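Local atomic coordinates of transcriptional regulator (Corynebacterium diphtheriae, PDB entry 3LMM), a protein that is of unknown function but probably acts as a DNA-binding transcriptional regulator. Residues V86-K91 with Q127-I132. Numbering follows the deposited sequence.
Sequences VGIEDK and QRVLAI
Val86 and Leu130 form an antiparallel hydrogen-bonded pair, as two backbone bonds attest: Val86 N to Leu130 O at 2.7 Å and Leu130 N to Val86 O at 3.0 Å. These reciprocal bonds define a single antiparallel bridge at the end of strand 82-86. On the face shared by these two residues, Val86 CB lies 4.1 Å from Leu130 CB. With Val86 CG1 anti to the backbone N (chi1 162°), CG2 lies beside that nitrogen and meets Ile132 CD1 at 4.0 Å. Gly87 turns the chain with a positive phi of 114°, a conformation that glycine readily adopts. Beyond it, Ile88 reaches back through CD1 to Val129 CG1 at 3.4 Å, the two side chains crossing at an angle. From Glu89 on, the loop moves away from strand 128-134 and carries Asp90 to the cobalt(II) site, which Asp41 and Phe42 complete; Lys91 forms a salt bridge with Asp154. Within the AlbA_2 family region, the Val86 bridge closes the pairing of strands 82-86 and 128-134, the two central strands of a four-stranded mixed sheet flanked by 41-43 and 118-123, and the loop from Gly87 leads toward helix 102-113.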
ATOM      1  N   VAL A  86      -1.910  25.626  -1.565  1.00 13.33           N
ATOM      2  CA  VAL A  86      -0.460  25.662  -1.641  1.00  8.97           C
ATOM      3  C   VAL A  86      -0.077  26.914  -2.386  1.00 10.18           C
ATOM      4  O   VAL A  86      -0.603  27.179  -3.459  1.00 22.06           O
ATOM      5  CB  VAL A  86       0.104  24.479  -2.406  1.00  9.84           C
ATOM      6  CG1 VAL A  86       1.526  24.793  -2.826  1.00 15.60           C
ATOM      7  CG2 VAL A  86       0.083  23.230  -1.533  1.00  7.10           C
ATOM      8  N   GLY A  87       0.839  27.685  -1.816  1.00 10.35           N
ATOM      9  CA  GLY A  87       1.252  28.915  -2.459  1.00 11.84           C
ATOM     10  C   GLY A  87       0.853  30.138  -1.654  1.00 16.29           C
ATOM     11  O   GLY A  87       0.947  31.259  -2.140  1.00 14.36           O
ATOM     12  N   ILE A  88       0.387  29.923  -0.428  1.00 15.57           N
ATOM     13  CA  ILE A  88       0.013  31.026   0.446  1.00 19.23           C
ATOM     14  C   ILE A  88       0.751  30.875   1.766  1.00 22.07           C
ATOM     15  O   ILE A  88       0.608  29.861   2.454  1.00 25.68           O
ATOM     16  CB  ILE A  88      -1.526  31.076   0.733  1.00 22.46           C
ATOM     17  CG1 ILE A  88      -2.280  31.773  -0.409  1.00 17.38           C
ATOM     18  CG2 ILE A  88      -1.804  31.879   1.994  1.00 13.11           C
ATOM     19  CD1 ILE A  88      -2.233  31.041  -1.728  1.00 22.36           C
ATOM     20  N   GLU A  89       1.542  31.885   2.117  1.00 23.39           N
ATOM     21  CA  GLU A  89       2.305  31.861   3.364  1.00 27.91           C
ATOM     22  C   GLU A  89       1.371  31.680   4.544  1.00 23.95           C
ATOM     23  O   GLU A  89       0.332  32.330   4.637  1.00 15.94           O
ATOM     24  CB  GLU A  89       3.095  33.163   3.534  1.00 41.29           C
ATOM     25  CG  GLU A  89       3.994  33.209   4.777  1.00 43.47           C
ATOM     26  CD  GLU A  89       4.794  34.500   4.880  1.00 51.00           C
ATOM     27  OE1 GLU A  89       5.589  34.644   5.834  1.00 61.56           O
ATOM     28  OE2 GLU A  89       4.620  35.384   4.014  1.00 59.23           O
ATOM     29  N   ASP A  90       1.758  30.800   5.452  1.00 25.66           N
ATOM     30  CA  ASP A  90       0.961  30.519   6.633  1.00 28.66           C
ATOM     31  C   ASP A  90       0.753  31.709   7.575  1.00 29.62           C
ATOM     32  O   ASP A  90       1.631  32.543   7.749  1.00 30.54           O
ATOM     33  CB  ASP A  90       1.605  29.387   7.418  1.00 33.11           C
ATOM     34  CG  ASP A  90       0.776  28.969   8.593  1.00 44.91           C
ATOM     35  OD1 ASP A  90      -0.393  28.576   8.366  1.00 49.33           O
ATOM     36  OD2 ASP A  90       1.289  29.036   9.737  1.00 49.33           O
ATOM     37  N   LYS A  91      -0.417  31.755   8.204  1.00 38.78           N
ATOM     38  CA  LYS A  91      -0.790  32.815   9.160  1.00 44.13           C
ATOM     39  C   LYS A  91      -0.903  34.233   8.578  1.00 39.13           C
ATOM     40  O   LYS A  91      -1.874  34.946   8.849  1.00 38.36           O
ATOM     41  CB  LYS A  91       0.183  32.830  10.353  1.00 40.87           C
ATOM     42  CG  LYS A  91       0.228  31.509  11.114  1.00 43.45           C
ATOM     43  CD  LYS A  91       1.028  31.606  12.402  1.00 46.36           C
ATOM     44  CE  LYS A  91       1.338  30.224  12.987  1.00 53.30           C
ATOM     45  NZ  LYS A  91       0.144  29.363  13.239  1.00 37.57           N
ATOM     46  N   GLN A 127      -0.619  35.495  -9.383  1.00 29.14           N
ATOM     47  CA  GLN A 127       0.199  34.377  -8.971  1.00 22.94           C
ATOM     48  C   GLN A 127      -0.619  33.105  -9.073  1.00 23.54           C
ATOM     49  O   GLN A 127      -1.846  33.146  -9.029  1.00 27.02           O
ATOM     50  CB  GLN A 127       0.671  34.580  -7.541  1.00 16.96           C
ATOM     51  CG  GLN A 127       1.654  35.718  -7.386  1.00 31.42           C
ATOM     52  CD  GLN A 127       2.922  35.492  -8.182  1.00 36.56           C
ATOM     53  OE1 GLN A 127       3.396  34.359  -8.302  1.00 44.81           O
ATOM     54  NE2 GLN A 127       3.495  36.571  -8.712  1.00 37.66           N
ATOM     55  N   ARG A 128       0.068  31.977  -9.224  1.00 20.53           N
ATOM     56  CA  ARG A 128      -0.594  30.681  -9.338  1.00 21.70           C
ATOM     57  C   ARG A 128      -0.594  29.964  -8.005  1.00 20.79           C
ATOM     58  O   ARG A 128       0.370  30.062  -7.251  1.00 23.37           O
ATOM     59  CB  ARG A 128       0.109  29.789 -10.371  1.00 13.30           C
ATOM     60  CG  ARG A 128      -0.554  28.421 -10.497  1.00  5.87           C
ATOM     61  CD  ARG A 128       0.013  27.593 -11.631  1.00  3.76           C
ATOM     62  NE  ARG A 128       0.811  26.491 -11.109  1.00 23.65           N
ATOM     63  CZ  ARG A 128       0.504  25.196 -11.217  1.00 25.39           C
ATOM     64  NH1 ARG A 128       1.308  24.286 -10.694  1.00 28.50           N
ATOM     65  NH2 ARG A 128      -0.590  24.794 -11.846  1.00 27.08           N
ATOM     66  N   VAL A 129      -1.673  29.252  -7.699  1.00 18.57           N
ATOM     67  CA  VAL A 129      -1.721  28.499  -6.449  1.00 22.21           C
ATOM     68  C   VAL A 129      -2.483  27.201  -6.634  1.00 27.11           C
ATOM     69  O   VAL A 129      -3.354  27.096  -7.499  1.00 29.96           O
ATOM     70  CB  VAL A 129      -2.374  29.291  -5.296  1.00 10.44           C
ATOM     71  CG1 VAL A 129      -1.614  30.570  -5.056  1.00  3.47           C
ATOM     72  CG2 VAL A 129      -3.817  29.546  -5.601  1.00  6.28           C
ATOM     73  N   LEU A 130      -2.136  26.196  -5.838  1.00 26.95           N
ATOM     74  CA  LEU A 130      -2.826  24.919  -5.927  1.00 21.15           C
ATOM     75  C   LEU A 130      -3.838  24.736  -4.808  1.00 19.69           C
ATOM     76  O   LEU A 130      -3.524  24.889  -3.631  1.00 24.42           O
ATOM     77  CB  LEU A 130      -1.838  23.753  -5.900  1.00 18.54           C
ATOM     78  CG  LEU A 130      -1.192  23.355  -7.213  1.00  3.84           C
ATOM     79  CD1 LEU A 130      -1.964  23.932  -8.383  1.00  1.00           C
ATOM     80  CD2 LEU A 130       0.215  23.851  -7.210  1.00 11.89           C
ATOM     81  N   ALA A 131      -5.066  24.422  -5.190  1.00 17.05           N
ATOM     82  CA  ALA A 131      -6.105  24.181  -4.216  1.00 12.80           C
ATOM     83  C   ALA A 131      -6.152  22.673  -4.082  1.00 16.65           C
ATOM     84  O   ALA A 131      -6.444  21.977  -5.048  1.00 16.25           O
ATOM     85  CB  ALA A 131      -7.429  24.698  -4.722  1.00  7.98           C
ATOM     86  N   ILE A 132      -5.831  22.158  -2.904  1.00  9.89           N
ATOM     87  CA  ILE A 132      -5.885  20.723  -2.725  1.00 16.38           C
ATOM     88  C   ILE A 132      -7.051  20.344  -1.827  1.00 23.06           C
ATOM     89  O   ILE A 132      -7.141  20.788  -0.678  1.00 20.40           O
ATOM     90  CB  ILE A 132      -4.615  20.173  -2.104  1.00  8.82           C
ATOM     91  CG1 ILE A 132      -3.427  20.482  -2.984  1.00  1.00           C
ATOM     92  CG2 ILE A 132      -4.755  18.682  -1.950  1.00 11.22           C
ATOM     93  CD1 ILE A 132      -2.137  20.001  -2.415  1.00  1.00           C
TER